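Local coordinates for diaminopimelate decarboxylase (Helicobacter pylori, PDB 2QGH), which catalyses the pyridoxal-phosphate-dependent decarboxylation of meso-diaminopimelate to L-lysine, the last step of bacterial lysine biosynthesis, at residues A[64-69]-A[376-381]; A[147-152]-A[196-201]; A[202-207]-A[218-223]; A[326-331]-A[368-373]. One frame throughout, in Å; residues are numbered along the deposited sequence.

Interaction 1: A[64-69]-A[376-381]. With LYS (lysine), chain C; PLP (pyridoxal-5'-phosphate), chain B.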
loop_
_atom_site.group_PDB
_atom_site.type_symbol
_atom_site.label_atom_id
_atom_site.label_comp_id
_atom_site.label_asym_id
_atom_site.label_seq_id
_atom_site.Cartn_x
_atom_site.Cartn_y
_atom_site.Cartn_z
ATOM N N ALA A 64 17.512 -9.660 -2.198
ATOM C CA ALA A 64 16.899 -8.377 -1.876
ATOM C C ALA A 64 15.641 -8.623 -1.037
ATOM O O ALA A 64 14.598 -9.013 -1.567
ATOM C CB ALA A 64 16.554 -7.635 -3.160
ATOM N N LEU A 65 15.758 -8.396 0.271
ATOM C CA LEU A 65 14.656 -8.617 1.213
ATOM C C LEU A 65 13.349 -7.916 0.864
ATOM O O LEU A 65 12.269 -8.457 1.097
ATOM C CB LEU A 65 15.089 -8.240 2.637
ATOM C CG LEU A 65 15.859 -9.316 3.423
ATOM C CD1 LEU A 65 17.100 -9.739 2.654
ATOM C CD2 LEU A 65 16.239 -8.785 4.806
ATOM N N LYS A 66 13.449 -6.717 0.308
ATOM C CA LYS A 66 12.268 -5.968 -0.093
ATOM C C LYS A 66 11.286 -6.858 -0.859
ATOM O O LYS A 66 10.079 -6.648 -0.792
ATOM C CB LYS A 66 12.682 -4.787 -0.965
ATOM C CG LYS A 66 13.475 -5.192 -2.201
ATOM C CD LYS A 66 13.981 -3.980 -2.952
ATOM C CE LYS A 66 14.957 -3.182 -2.094
ATOM N NZ LYS A 66 16.164 -3.981 -1.741
ATOM N N ALA A 67 11.791 -7.853 -1.587
ATOM C CA ALA A 67 10.907 -8.749 -2.340
ATOM C C ALA A 67 9.998 -9.512 -1.380
ATOM O O ALA A 67 8.778 -9.550 -1.555
ATOM C CB ALA A 67 11.723 -9.727 -3.175
ATOM N N ASN A 68 10.610 -10.119 -0.366
ATOM C CA ASN A 68 9.894 -10.877 0.651
ATOM C C ASN A 68 10.868 -11.109 1.799
ATOM O O ASN A 68 11.889 -11.766 1.625
ATOM C CB ASN A 68 9.416 -12.222 0.099
ATOM C CG ASN A 68 8.327 -12.839 0.956
ATOM O OD1 ASN A 68 8.432 -12.859 2.176
ATOM N ND2 ASN A 68 7.280 -13.344 0.320
ATOM N N SER A 69 10.542 -10.564 2.966
ATOM C CA SER A 69 11.397 -10.660 4.144
ATOM C C SER A 69 10.925 -11.636 5.212
ATOM O O SER A 69 11.421 -11.590 6.343
ATOM C CB SER A 69 11.538 -9.284 4.798
ATOM O OG SER A 69 12.139 -8.367 3.913
ATOM N N GLY A 376 4.853 -14.093 -4.900
ATOM C CA GLY A 376 5.832 -14.252 -3.837
ATOM C C GLY A 376 6.752 -13.055 -3.661
ATOM O O GLY A 376 7.422 -12.911 -2.638
ATOM N N ALA A 377 6.784 -12.177 -4.655
ATOM C CA ALA A 377 7.637 -11.001 -4.576
ATOM C C ALA A 377 6.790 -9.751 -4.574
ATOM O O ALA A 377 5.874 -9.614 -5.382
ATOM C CB ALA A 377 8.592 -10.971 -5.749
ATOM N N TYR A 378 7.097 -8.838 -3.657
ATOM C CA TYR A 378 6.370 -7.583 -3.551
ATOM C C TYR A 378 4.887 -7.847 -3.420
ATOM O O TYR A 378 4.053 -7.067 -3.878
ATOM C CB TYR A 378 6.669 -6.706 -4.768
ATOM C CG TYR A 378 8.158 -6.511 -4.961
ATOM C CD1 TYR A 378 8.911 -5.793 -4.031
ATOM C CD2 TYR A 378 8.827 -7.101 -6.036
ATOM C CE1 TYR A 378 10.300 -5.672 -4.161
ATOM C CE2 TYR A 378 10.215 -6.984 -6.179
ATOM C CZ TYR A 378 10.945 -6.272 -5.238
ATOM O OH TYR A 378 12.313 -6.165 -5.357
ATOM N N GLY A 379 4.571 -8.970 -2.790
ATOM C CA GLY A 379 3.188 -9.331 -2.552
ATOM C C GLY A 379 2.858 -8.894 -1.140
ATOM O O GLY A 379 2.476 -7.749 -0.909
ATOM N N SER A 380 3.041 -9.783 -0.175
ATOM C CA SER A 380 2.742 -9.437 1.205
ATOM C C SER A 380 3.666 -8.369 1.804
ATOM O O SER A 380 3.351 -7.796 2.840
ATOM C CB SER A 380 2.784 -10.689 2.077
ATOM O OG SER A 380 4.103 -10.955 2.490
ATOM N N SER A 381 4.801 -8.092 1.171
ATOM C CA SER A 381 5.714 -7.083 1.710
ATOM C C SER A 381 5.209 -5.652 1.506
ATOM O O SER A 381 5.692 -4.728 2.149
ATOM C CB SER A 381 7.110 -7.233 1.102
ATOM O OG SER A 381 7.110 -6.895 -0.268
HETATM N N LYS C . 7.725 -3.023 -5.668
HETATM C CA LYS C . 8.023 -3.194 -7.125
HETATM C C LYS C . 7.113 -4.261 -7.734
HETATM O O LYS C . 6.141 -4.638 -7.049
HETATM C CB LYS C . 9.502 -3.578 -7.314
HETATM C CG LYS C . 10.465 -2.477 -6.893
HETATM C CD LYS C . 11.890 -2.974 -6.736
HETATM C CE LYS C . 12.803 -1.817 -6.333
HETATM N NZ LYS C . 14.207 -2.215 -5.980
HETATM O OXT LYS C . 7.374 -4.704 -8.874
HETATM N N1 PLP B . 18.948 -4.187 -5.478
HETATM C C2 PLP B . 18.516 -2.849 -5.371
HETATM C C2A PLP B . 19.457 -1.785 -4.962
HETATM C C3 PLP B . 17.121 -2.557 -5.647
HETATM O O3 PLP B . 16.638 -1.267 -5.541
HETATM C C4 PLP B . 16.243 -3.575 -6.018
HETATM C C4A PLP B . 14.923 -3.114 -6.530
HETATM C C5 PLP B . 16.678 -4.905 -6.107
HETATM C C6 PLP B . 18.070 -5.212 -5.859
HETATM C C5A PLP B . 15.825 -6.092 -6.245
HETATM O O4P PLP B . 15.475 -6.248 -7.601
HETATM P P PLP B . 14.603 -7.336 -8.049
HETATM O O1P PLP B . 13.452 -7.825 -7.117
HETATM O O2P PLP B . 15.626 -8.524 -8.327
HETATM O O3P PLP B . 13.925 -6.814 -9.373
HETATM O O HOH W 1 6.144 -10.430 -0.729
#
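The active site of this fold-type III decarboxylase lies at the mouth of an alpha/beta barrel, and here the loop after barrel strand 59-64, carrying Lys66 and Ala67, meets Tyr378 from the loop after strand 369-372. Both Lys66 and Tyr378 line the cofactor and product pockets. The phenol ring lies between protein and ligand: Ala67 CA sits over one face, 3.9 Å from the ring centroid, while CB of the bound lysine lies over the opposite face. Alongside the ring runs the Lys66 chain, its CG 3.5 Å from Tyr378 OH, before bends at chi3 and chi4 carry NZ to a salt bridge with Asp85. Two carbonyls of 64-69 anchor the other loop. Ala67 O takes the Tyr378 N-H on a lone pair at 2.8 Å, and also a hydrogen bond from a water that accepts Gly379 N. Lys66 O receives Ser381 OG at 3.0 Å, nearly in line with the carbonyl. In the reverse direction, Asn68 ND2 gives its N-H to Gly376 O (3.0 Å, 168°), which lies in the amide plane. Tyr386 of the second subunit packs on Tyr378, whose OH donates to phosphate oxygen O1P of the cofactor, 2.7 Å away at the ring edge.

Interaction 2: A[147-152]-A[196-201]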
loop_
_atom_site.group_PDB
_atom_site.type_symbol
_atom_site.label_atom_id
_atom_site.label_comp_id
_atom_site.label_asym_id
_atom_site.label_seq_id
_atom_site.Cartn_x
_atom_site.Cartn_y
_atom_site.Cartn_z
ATOM N N GLY A 147 35.276 5.170 15.860
ATOM C CA GLY A 147 36.657 4.762 15.686
ATOM C C GLY A 147 36.897 3.618 14.717
ATOM O O GLY A 147 37.849 2.859 14.899
ATOM N N ILE A 148 36.055 3.487 13.694
ATOM C CA ILE A 148 36.221 2.420 12.709
ATOM C C ILE A 148 36.355 2.967 11.290
ATOM O O ILE A 148 36.029 4.122 11.021
ATOM C CB ILE A 148 35.032 1.437 12.715
ATOM C CG1 ILE A 148 33.824 2.076 12.031
ATOM C CG2 ILE A 148 34.677 1.050 14.137
ATOM C CD1 ILE A 148 32.631 1.160 11.945
ATOM N N LYS A 149 36.845 2.122 10.389
ATOM C CA LYS A 149 37.013 2.489 8.987
ATOM C C LYS A 149 35.863 1.782 8.265
ATOM O O LYS A 149 35.894 0.569 8.062
ATOM C CB LYS A 149 38.368 1.981 8.472
ATOM C CG LYS A 149 38.954 2.722 7.267
ATOM C CD LYS A 149 40.371 2.210 6.993
ATOM C CE LYS A 149 41.174 3.147 6.106
ATOM N NZ LYS A 149 40.666 3.184 4.711
ATOM N N ALA A 150 34.845 2.548 7.894
ATOM C CA ALA A 150 33.670 1.996 7.234
ATOM C C ALA A 150 33.865 1.566 5.783
ATOM O O ALA A 150 34.273 2.363 4.936
ATOM C CB ALA A 150 32.521 2.996 7.325
ATOM N N ARG A 151 33.570 0.298 5.505
ATOM C CA ARG A 151 33.662 -0.230 4.146
ATOM C C ARG A 151 32.461 0.315 3.393
ATOM O O ARG A 151 31.331 0.143 3.826
ATOM C CB ARG A 151 33.601 -1.765 4.132
ATOM C CG ARG A 151 34.847 -2.463 4.664
ATOM C CD ARG A 151 34.839 -3.963 4.356
ATOM N NE ARG A 151 33.855 -4.691 5.150
ATOM C CZ ARG A 151 34.017 -5.033 6.425
ATOM N NH1 ARG A 151 35.138 -4.721 7.064
ATOM N NH2 ARG A 151 33.057 -5.679 7.069
ATOM N N ILE A 152 32.690 0.990 2.275
ATOM C CA ILE A 152 31.571 1.519 1.514
ATOM C C ILE A 152 31.669 1.167 0.039
ATOM O O ILE A 152 32.735 0.830 -0.470
ATOM C CB ILE A 152 31.447 3.068 1.646
ATOM C CG1 ILE A 152 32.681 3.752 1.063
ATOM C CG2 ILE A 152 31.260 3.468 3.099
ATOM C CD1 ILE A 152 32.453 4.321 -0.306
ATOM N N PHE A 196 38.417 7.196 7.738
ATOM C CA PHE A 196 37.254 6.499 8.260
ATOM C C PHE A 196 36.350 5.898 7.198
ATOM O O PHE A 196 35.243 5.450 7.491
ATOM C CB PHE A 196 36.476 7.445 9.175
ATOM C CG PHE A 196 37.344 8.121 10.189
ATOM C CD1 PHE A 196 37.951 9.340 9.901
ATOM C CD2 PHE A 196 37.618 7.502 11.407
ATOM C CE1 PHE A 196 38.825 9.937 10.811
ATOM C CE2 PHE A 196 38.489 8.087 12.324
ATOM C CZ PHE A 196 39.094 9.306 12.027
ATOM N N LEU A 197 36.832 5.880 5.964
ATOM C CA LEU A 197 36.081 5.304 4.866
ATOM C C LEU A 197 37.028 4.408 4.098
ATOM O O LEU A 197 38.221 4.672 4.038
ATOM C CB LEU A 197 35.538 6.395 3.942
ATOM C CG LEU A 197 34.545 7.378 4.569
ATOM C CD1 LEU A 197 34.187 8.450 3.553
ATOM C CD2 LEU A 197 33.305 6.636 5.034
ATOM N N GLU A 198 36.492 3.343 3.525
ATOM C CA GLU A 198 37.286 2.405 2.749
ATOM C C GLU A 198 36.452 1.954 1.556
ATOM O O GLU A 198 35.660 1.016 1.658
ATOM C CB GLU A 198 37.678 1.208 3.623
ATOM C CG GLU A 198 38.416 0.093 2.891
ATOM C CD GLU A 198 38.840 -1.039 3.823
ATOM O OE1 GLU A 198 38.008 -1.488 4.643
ATOM O OE2 GLU A 198 40.006 -1.488 3.733
ATOM N N PRO A 199 36.609 2.632 0.406
ATOM C CA PRO A 199 35.847 2.268 -0.793
ATOM C C PRO A 199 36.306 0.908 -1.294
ATOM O O PRO A 199 37.468 0.737 -1.660
ATOM C CB PRO A 199 36.178 3.399 -1.765
ATOM C CG PRO A 199 37.588 3.743 -1.396
ATOM C CD PRO A 199 37.544 3.736 0.120
ATOM N N VAL A 200 35.399 -0.061 -1.310
ATOM C CA VAL A 200 35.759 -1.402 -1.746
ATOM C C VAL A 200 34.862 -1.952 -2.848
ATOM O O VAL A 200 35.076 -3.058 -3.340
ATOM C CB VAL A 200 35.737 -2.386 -0.546
ATOM C CG1 VAL A 200 36.673 -1.892 0.534
ATOM C CG2 VAL A 200 34.320 -2.522 0.015
ATOM N N SER A 201 33.878 -1.176 -3.270
ATOM C CA SER A 201 32.975 -1.690 -4.269
ATOM C C SER A 201 32.308 -0.640 -5.138
ATOM O O SER A 201 32.168 0.512 -4.729
ATOM C CB SER A 201 31.903 -2.516 -3.555
ATOM O OG SER A 201 30.806 -2.787 -4.401
#
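Lys149 and Ala150 meet Phe196 and Leu197 where neighbouring parallel strands of the alpha/beta barrel, 150-155 and 197-203, begin to pair. The axes of the short strand pieces 150-152 and 197-201 approach to 4.6 Å at 31°. The backbone ladder comes first: Ala150 N donates to Phe196 O, Glu198 N to Ala150 O, Ile152 N to Glu198 O and Val200 N to Ile152 O, the last at 2.9 Å and nearly straight (170°). Just before the ladder, the Phe196 ring turns its edge to Ile148 O.

One side chain adds a polar bond. Lys149 reaches across the strand start and bends at chi4 (-69°), which brings NZ to 2.9 Å from Leu197 O, above the carbonyl plane rather than on a lone pair.

Charged chains follow on the face of Arg151 and Glu198, which lie side by side. Glu198 OE1 touches the aliphatic stem of Arg151 at CG (3.3 Å); the guanidinium continues past it to Leu126 O.

Apolar contacts occupy the other face. Ile152 sets CG2 4.2 Å from Leu197 CD2 and CD1 4.1 Å from Pro199 CB, beneath helices 133-146 and 181-193.

The chemistry is thus divided: greasy groups seal the strand-helix layer, while Arg151 is anchored through Leu126 O and its charge, with NH1 5.0 Å from Glu198 OE1, probably adds only modest attraction.

Interaction 3: A[202-207]-A[218-223]. With PLP (pyridoxal-5'-phosphate), chain B.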
loop_
_atom_site.group_PDB
_atom_site.type_symbol
_atom_site.label_atom_id
_atom_site.label_comp_id
_atom_site.label_asym_id
_atom_site.label_seq_id
_atom_site.Cartn_x
_atom_site.Cartn_y
_atom_site.Cartn_z
ATOM N N VAL A 202 31.927 -1.038 -6.351
ATOM C CA VAL A 202 31.201 -0.152 -7.258
ATOM C C VAL A 202 29.872 -0.861 -7.368
ATOM O O VAL A 202 29.825 -2.092 -7.313
ATOM C CB VAL A 202 31.767 -0.091 -8.696
ATOM C CG1 VAL A 202 31.876 1.348 -9.124
ATOM C CG2 VAL A 202 33.089 -0.806 -8.798
ATOM N N HIS A 203 28.798 -0.108 -7.543
ATOM C CA HIS A 203 27.489 -0.737 -7.642
ATOM C C HIS A 203 26.541 -0.017 -8.599
ATOM O O HIS A 203 26.701 1.172 -8.873
ATOM C CB HIS A 203 26.890 -0.826 -6.228
ATOM C CG HIS A 203 25.426 -1.138 -6.193
ATOM N ND1 HIS A 203 24.460 -0.217 -6.540
ATOM C CD2 HIS A 203 24.762 -2.263 -5.833
ATOM C CE1 HIS A 203 23.266 -0.759 -6.394
ATOM N NE2 HIS A 203 23.421 -1.999 -5.968
ATOM N N PHE A 204 25.573 -0.756 -9.132
ATOM C CA PHE A 204 24.566 -0.167 -10.003
ATOM C C PHE A 204 23.324 -1.046 -10.048
ATOM O O PHE A 204 23.400 -2.272 -9.921
ATOM C CB PHE A 204 25.097 0.060 -11.427
ATOM C CG PHE A 204 25.243 -1.201 -12.247
ATOM C CD1 PHE A 204 26.491 -1.797 -12.421
ATOM C CD2 PHE A 204 24.135 -1.775 -12.873
ATOM C CE1 PHE A 204 26.630 -2.938 -13.206
ATOM C CE2 PHE A 204 24.269 -2.912 -13.655
ATOM C CZ PHE A 204 25.524 -3.497 -13.824
ATOM N N HIS A 205 22.176 -0.400 -10.202
ATOM C CA HIS A 205 20.901 -1.097 -10.297
ATOM C C HIS A 205 20.014 -0.220 -11.170
ATOM O O HIS A 205 19.538 0.822 -10.721
ATOM C CB HIS A 205 20.266 -1.273 -8.919
ATOM C CG HIS A 205 18.973 -2.019 -8.964
ATOM N ND1 HIS A 205 18.911 -3.385 -9.128
ATOM C CD2 HIS A 205 17.692 -1.580 -8.973
ATOM C CE1 HIS A 205 17.648 -3.757 -9.239
ATOM N NE2 HIS A 205 16.888 -2.680 -9.148
ATOM N N ILE A 206 19.794 -0.643 -12.413
ATOM C CA ILE A 206 19.010 0.152 -13.355
ATOM C C ILE A 206 17.493 -0.030 -13.408
ATOM O O ILE A 206 16.809 0.742 -14.092
ATOM C CB ILE A 206 19.559 -0.002 -14.800
ATOM C CG1 ILE A 206 19.494 -1.463 -15.243
ATOM C CG2 ILE A 206 20.991 0.501 -14.863
ATOM C CD1 ILE A 206 19.783 -1.674 -16.718
ATOM N N GLY A 207 16.959 -1.026 -12.703
ATOM C CA GLY A 207 15.520 -1.230 -12.718
ATOM C C GLY A 207 15.075 -2.606 -12.259
ATOM O O GLY A 207 15.898 -3.457 -11.920
ATOM N N GLU A 218 24.889 -3.076 -21.112
ATOM C CA GLU A 218 25.414 -1.750 -21.392
ATOM C C GLU A 218 25.855 -1.096 -20.085
ATOM O O GLU A 218 26.881 -0.428 -20.031
ATOM C CB GLU A 218 24.359 -0.883 -22.072
ATOM C CG GLU A 218 24.857 0.509 -22.432
ATOM C CD GLU A 218 23.766 1.394 -23.020
ATOM O OE1 GLU A 218 24.026 2.600 -23.245
ATOM O OE2 GLU A 218 22.650 0.885 -23.257
ATOM N N ALA A 219 25.082 -1.305 -19.026
ATOM C CA ALA A 219 25.416 -0.731 -17.727
ATOM C C ALA A 219 26.687 -1.376 -17.169
ATOM O O ALA A 219 27.540 -0.698 -16.605
ATOM C CB ALA A 219 24.255 -0.921 -16.758
ATOM N N SER A 220 26.811 -2.687 -17.335
ATOM C CA SER A 220 27.985 -3.404 -16.854
ATOM C C SER A 220 29.267 -2.899 -17.514
ATOM O O SER A 220 30.289 -2.721 -16.854
ATOM C CB SER A 220 27.833 -4.904 -17.120
ATOM O OG SER A 220 26.717 -5.436 -16.424
ATOM N N GLN A 221 29.212 -2.671 -18.820
ATOM C CA GLN A 221 30.376 -2.192 -19.552
ATOM C C GLN A 221 30.788 -0.807 -19.076
ATOM O O GLN A 221 31.956 -0.567 -18.769
ATOM C CB GLN A 221 30.068 -2.156 -21.045
ATOM C CG GLN A 221 29.521 -3.463 -21.570
ATOM C CD GLN A 221 29.146 -3.398 -23.032
ATOM O OE1 GLN A 221 28.597 -2.399 -23.501
ATOM N NE2 GLN A 221 29.427 -4.473 -23.762
ATOM N N LYS A 222 29.827 0.106 -19.011
ATOM C CA LYS A 222 30.124 1.457 -18.577
ATOM C C LYS A 222 30.703 1.487 -17.174
ATOM O O LYS A 222 31.680 2.183 -16.928
ATOM C CB LYS A 222 28.873 2.332 -18.649
ATOM C CG LYS A 222 28.533 2.799 -20.065
ATOM C CD LYS A 222 28.328 1.626 -21.024
ATOM C CE LYS A 222 28.069 2.089 -22.457
ATOM N NZ LYS A 222 26.850 2.940 -22.586
ATOM N N VAL A 223 30.106 0.735 -16.255
ATOM C CA VAL A 223 30.592 0.709 -14.878
ATOM C C VAL A 223 31.920 -0.035 -14.779
ATOM O O VAL A 223 32.740 0.262 -13.914
ATOM C CB VAL A 223 29.558 0.056 -13.922
ATOM C CG1 VAL A 223 30.100 0.028 -12.494
ATOM C CG2 VAL A 223 28.248 0.846 -13.969
HETATM N N1 PLP B . 18.948 -4.187 -5.478
HETATM C C2 PLP B . 18.516 -2.849 -5.371
HETATM C C2A PLP B . 19.457 -1.785 -4.962
HETATM C C3 PLP B . 17.121 -2.557 -5.647
HETATM O O3 PLP B . 16.638 -1.267 -5.541
HETATM C C4 PLP B . 16.243 -3.575 -6.018
HETATM C C4A PLP B . 14.923 -3.114 -6.530
HETATM C C5 PLP B . 16.678 -4.905 -6.107
HETATM C C6 PLP B . 18.070 -5.212 -5.859
HETATM C C5A PLP B . 15.825 -6.092 -6.245
HETATM O O4P PLP B . 15.475 -6.248 -7.601
HETATM P P PLP B . 14.603 -7.336 -8.049
HETATM O O1P PLP B . 13.452 -7.825 -7.117
HETATM O O2P PLP B . 15.626 -8.524 -8.327
HETATM O O3P PLP B . 13.925 -6.814 -9.373
#
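Phe204 is the main side chain of 202-207 packed on 218-223. Ala219 CB lies over one face of its ring, 4.1 Å from the centroid, and comes to 3.7 Å from Phe204 CE2. Val223 CG2 approaches obliquely, 3.5 Å from Phe204 CD1, and Ser220 OG sits at the ring edge, 3.5 Å from Phe204 CZ; that hydroxyl bonds to Ile216 O, one turn back in the helix. Two aliphatic contacts flank the ring: Val202 CG1 to Val223 CG1 at 4.0 Å, and Ile206 CG2 to Ala219 CB at the same distance.

Further out, Ile156 and Phe240 also pack on both Phe204 and Val223. Alternation along the chain sends His203 and His205 away from the helix. His205 lays its ring over the pyridoxal phosphate ring, its NE2 3.3 Å from cofactor C4, while ND1 is hydrogen-bonded to Gly244 N. The edge of His203 faces the cofactor methyl C2A, and its NE2 bonds to Glu279.

One short run of chain therefore has an apolar side toward the helix and a histidine side toward the cofactor, as expected of a beta-alpha-beta unit in an alpha/beta barrel whose strand ends build the pyridoxal phosphate site.

Interaction 4: A[326-331]-A[368-373]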
loop_
_atom_site.group_PDB
_atom_site.type_symbol
_atom_site.label_atom_id
_atom_site.label_comp_id
_atom_site.label_asym_id
_atom_site.label_seq_id
_atom_site.Cartn_x
_atom_site.Cartn_y
_atom_site.Cartn_z
ATOM N N HIS A 326 -1.145 -10.677 -12.948
ATOM C CA HIS A 326 -0.671 -11.976 -12.498
ATOM C C HIS A 326 -1.724 -13.004 -12.912
ATOM O O HIS A 326 -2.921 -12.725 -12.879
ATOM C CB HIS A 326 -0.489 -11.988 -10.978
ATOM C CG HIS A 326 0.651 -11.140 -10.501
ATOM N ND1 HIS A 326 1.692 -11.647 -9.755
ATOM C CD2 HIS A 326 0.906 -9.819 -10.654
ATOM C CE1 HIS A 326 2.540 -10.676 -9.465
ATOM N NE2 HIS A 326 2.086 -9.556 -10.000
ATOM N N ALA A 327 -1.285 -14.189 -13.314
ATOM C CA ALA A 327 -2.223 -15.214 -13.741
ATOM C C ALA A 327 -3.130 -15.675 -12.601
ATOM O O ALA A 327 -2.747 -15.644 -11.429
ATOM C CB ALA A 327 -1.471 -16.402 -14.328
ATOM N N ILE A 328 -4.342 -16.083 -12.965
ATOM C CA ILE A 328 -5.331 -16.574 -12.010
ATOM C C ILE A 328 -5.695 -18.005 -12.410
ATOM O O ILE A 328 -6.152 -18.257 -13.523
ATOM C CB ILE A 328 -6.606 -15.687 -12.009
ATOM C CG1 ILE A 328 -6.275 -14.312 -11.423
ATOM C CG2 ILE A 328 -7.721 -16.366 -11.217
ATOM C CD1 ILE A 328 -7.413 -13.322 -11.471
ATOM N N ARG A 329 -5.476 -18.936 -11.493
ATOM C CA ARG A 329 -5.754 -20.340 -11.747
ATOM C C ARG A 329 -6.807 -20.882 -10.778
ATOM O O ARG A 329 -6.733 -20.643 -9.572
ATOM C CB ARG A 329 -4.453 -21.137 -11.607
ATOM C CG ARG A 329 -4.592 -22.633 -11.780
ATOM C CD ARG A 329 -3.360 -23.326 -11.252
ATOM N NE ARG A 329 -3.083 -22.885 -9.892
ATOM C CZ ARG A 329 -2.054 -23.295 -9.162
ATOM N NH1 ARG A 329 -1.188 -24.168 -9.662
ATOM N NH2 ARG A 329 -1.893 -22.837 -7.929
ATOM N N VAL A 330 -7.790 -21.605 -11.307
ATOM C CA VAL A 330 -8.826 -22.183 -10.464
ATOM C C VAL A 330 -8.269 -23.441 -9.809
ATOM O O VAL A 330 -7.710 -24.307 -10.482
ATOM C CB VAL A 330 -10.076 -22.550 -11.274
ATOM C CG1 VAL A 330 -11.111 -23.194 -10.359
ATOM C CG2 VAL A 330 -10.649 -21.302 -11.934
ATOM N N ILE A 331 -8.416 -23.532 -8.493
ATOM C CA ILE A 331 -7.919 -24.672 -7.739
ATOM C C ILE A 331 -8.995 -25.740 -7.557
ATOM O O ILE A 331 -8.691 -26.929 -7.417
ATOM C CB ILE A 331 -7.422 -24.223 -6.354
ATOM C CG1 ILE A 331 -6.300 -23.194 -6.522
ATOM C CG2 ILE A 331 -6.958 -25.430 -5.545
ATOM C CD1 ILE A 331 -5.752 -22.662 -5.220
ATOM N N ASP A 368 -15.693 -21.707 -4.016
ATOM C CA ASP A 368 -14.653 -22.177 -4.926
ATOM C C ASP A 368 -13.346 -21.447 -4.636
ATOM O O ASP A 368 -13.343 -20.262 -4.294
ATOM C CB ASP A 368 -15.050 -21.964 -6.395
ATOM C CG ASP A 368 -16.087 -22.965 -6.876
ATOM O OD1 ASP A 368 -16.039 -24.135 -6.445
ATOM O OD2 ASP A 368 -16.944 -22.581 -7.702
ATOM N N LYS A 369 -12.237 -22.162 -4.776
ATOM C CA LYS A 369 -10.928 -21.591 -4.513
ATOM C C LYS A 369 -10.115 -21.324 -5.779
ATOM O O LYS A 369 -10.152 -22.100 -6.735
ATOM C CB LYS A 369 -10.147 -22.528 -3.595
ATOM C CG LYS A 369 -10.925 -22.954 -2.358
ATOM C CD LYS A 369 -11.260 -21.768 -1.464
ATOM C CE LYS A 369 -12.130 -22.197 -0.297
ATOM N NZ LYS A 369 -11.460 -23.197 0.577
ATOM N N ILE A 370 -9.393 -20.208 -5.781
ATOM C CA ILE A 370 -8.541 -19.849 -6.904
ATOM C C ILE A 370 -7.209 -19.359 -6.346
ATOM O O ILE A 370 -7.114 -18.974 -5.181
ATOM C CB ILE A 370 -9.160 -18.724 -7.776
ATOM C CG1 ILE A 370 -8.918 -17.360 -7.132
ATOM C CG2 ILE A 370 -10.650 -18.964 -7.953
ATOM C CD1 ILE A 370 -9.369 -16.209 -7.981
ATOM N N ALA A 371 -6.177 -19.387 -7.175
ATOM C CA ALA A 371 -4.866 -18.925 -6.752
ATOM C C ALA A 371 -4.352 -17.883 -7.727
ATOM O O ALA A 371 -4.421 -18.072 -8.936
ATOM C CB ALA A 371 -3.895 -20.092 -6.674
ATOM N N ILE A 372 -3.872 -16.764 -7.193
ATOM C CA ILE A 372 -3.300 -15.700 -8.007
ATOM C C ILE A 372 -1.832 -16.062 -8.007
ATOM O O ILE A 372 -1.217 -16.154 -6.946
ATOM C CB ILE A 372 -3.497 -14.321 -7.362
ATOM C CG1 ILE A 372 -4.997 -14.022 -7.240
ATOM C CG2 ILE A 372 -2.807 -13.255 -8.192
ATOM C CD1 ILE A 372 -5.311 -12.679 -6.592
ATOM N N GLU A 373 -1.277 -16.267 -9.196
ATOM C CA GLU A 373 0.112 -16.703 -9.352
ATOM C C GLU A 373 1.266 -15.697 -9.267
ATOM O O GLU A 373 1.090 -14.494 -9.454
ATOM C CB GLU A 373 0.226 -17.495 -10.664
ATOM C CG GLU A 373 -0.278 -18.941 -10.560
ATOM C CD GLU A 373 -0.438 -19.631 -11.913
ATOM O OE1 GLU A 373 0.414 -19.427 -12.805
ATOM O OE2 GLU A 373 -1.412 -20.395 -12.077
#
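Arg329 and Glu373 cross at about a right angle on one face of an antiparallel strand pair, 328-330 with 369-372. Followed outward, Arg329 CB is 3.2 Å from Glu373 OE2, and that same oxygen stays near CG and CD as the chain climbs past it. The bend at chi3 (52°) brings Arg329 NE to 3.7 Å from Glu373 OE2, a long salt bridge: the oxygen lies over a face of the guanidinium, so no N-H points at it and the attraction is one of charge alone. NE is buried with no hydrogen-bond partner. At the tip, NH2 passes Ala371 CB, which lies in the guanidinium plane at its edge, and forms its stronger salt bridge with Glu290. On this same face Ile331 CD1 also presses on Ala371 CB at a tight 3.5 Å.

Arg329 and Ala371 form the hydrogen-bonded pair, exchanging Arg329 N to Ala371 O and Ala371 N to Arg329 O. The ladder continues with Ile331 N to Lys369 O on one side and Glu373 N to Ala327 O, at 2.7 Å, on the other. Beyond it, His326 ND1 donates to Glu373 O at 2.9 Å, the oxygen lying in the ring plane; the far nitrogen NE2 bonds to Arg318, a residue of the lysine pocket.

On the opposite face Ile328 CG2 meets Ile370 CD1 at 3.6 Å. The strand 369-372 is itself paired with 289-299, so 328-330 adds to a mixed sheet; strand 354-361 packs on Ile328 and Ile372, and Tyr24 of helix 24-30 touches Arg329 and Ile331.

Interactions 2 and 3 follow each other on strand 197-203: the first joins its beginning to the neighbouring barrel strand, the second packs the strand's end on helix 213-232 and turns His205 to the cofactor, their centres 22 Å apart. Interaction 3 and interaction 1 both touch pyridoxal phosphate, through His205 and Tyr378, although their own nearest atoms stay about 7 Å apart. Interaction 4 belongs to the other sheet, 49 Å from interaction 2 between centres and across the chain's centre from it. It adjoins interaction 1 in sequence, since 368-373 runs almost directly into 376-381, thereby linking the second sheet to the active site; its His326 side chain is about 7 Å from the bound lysine.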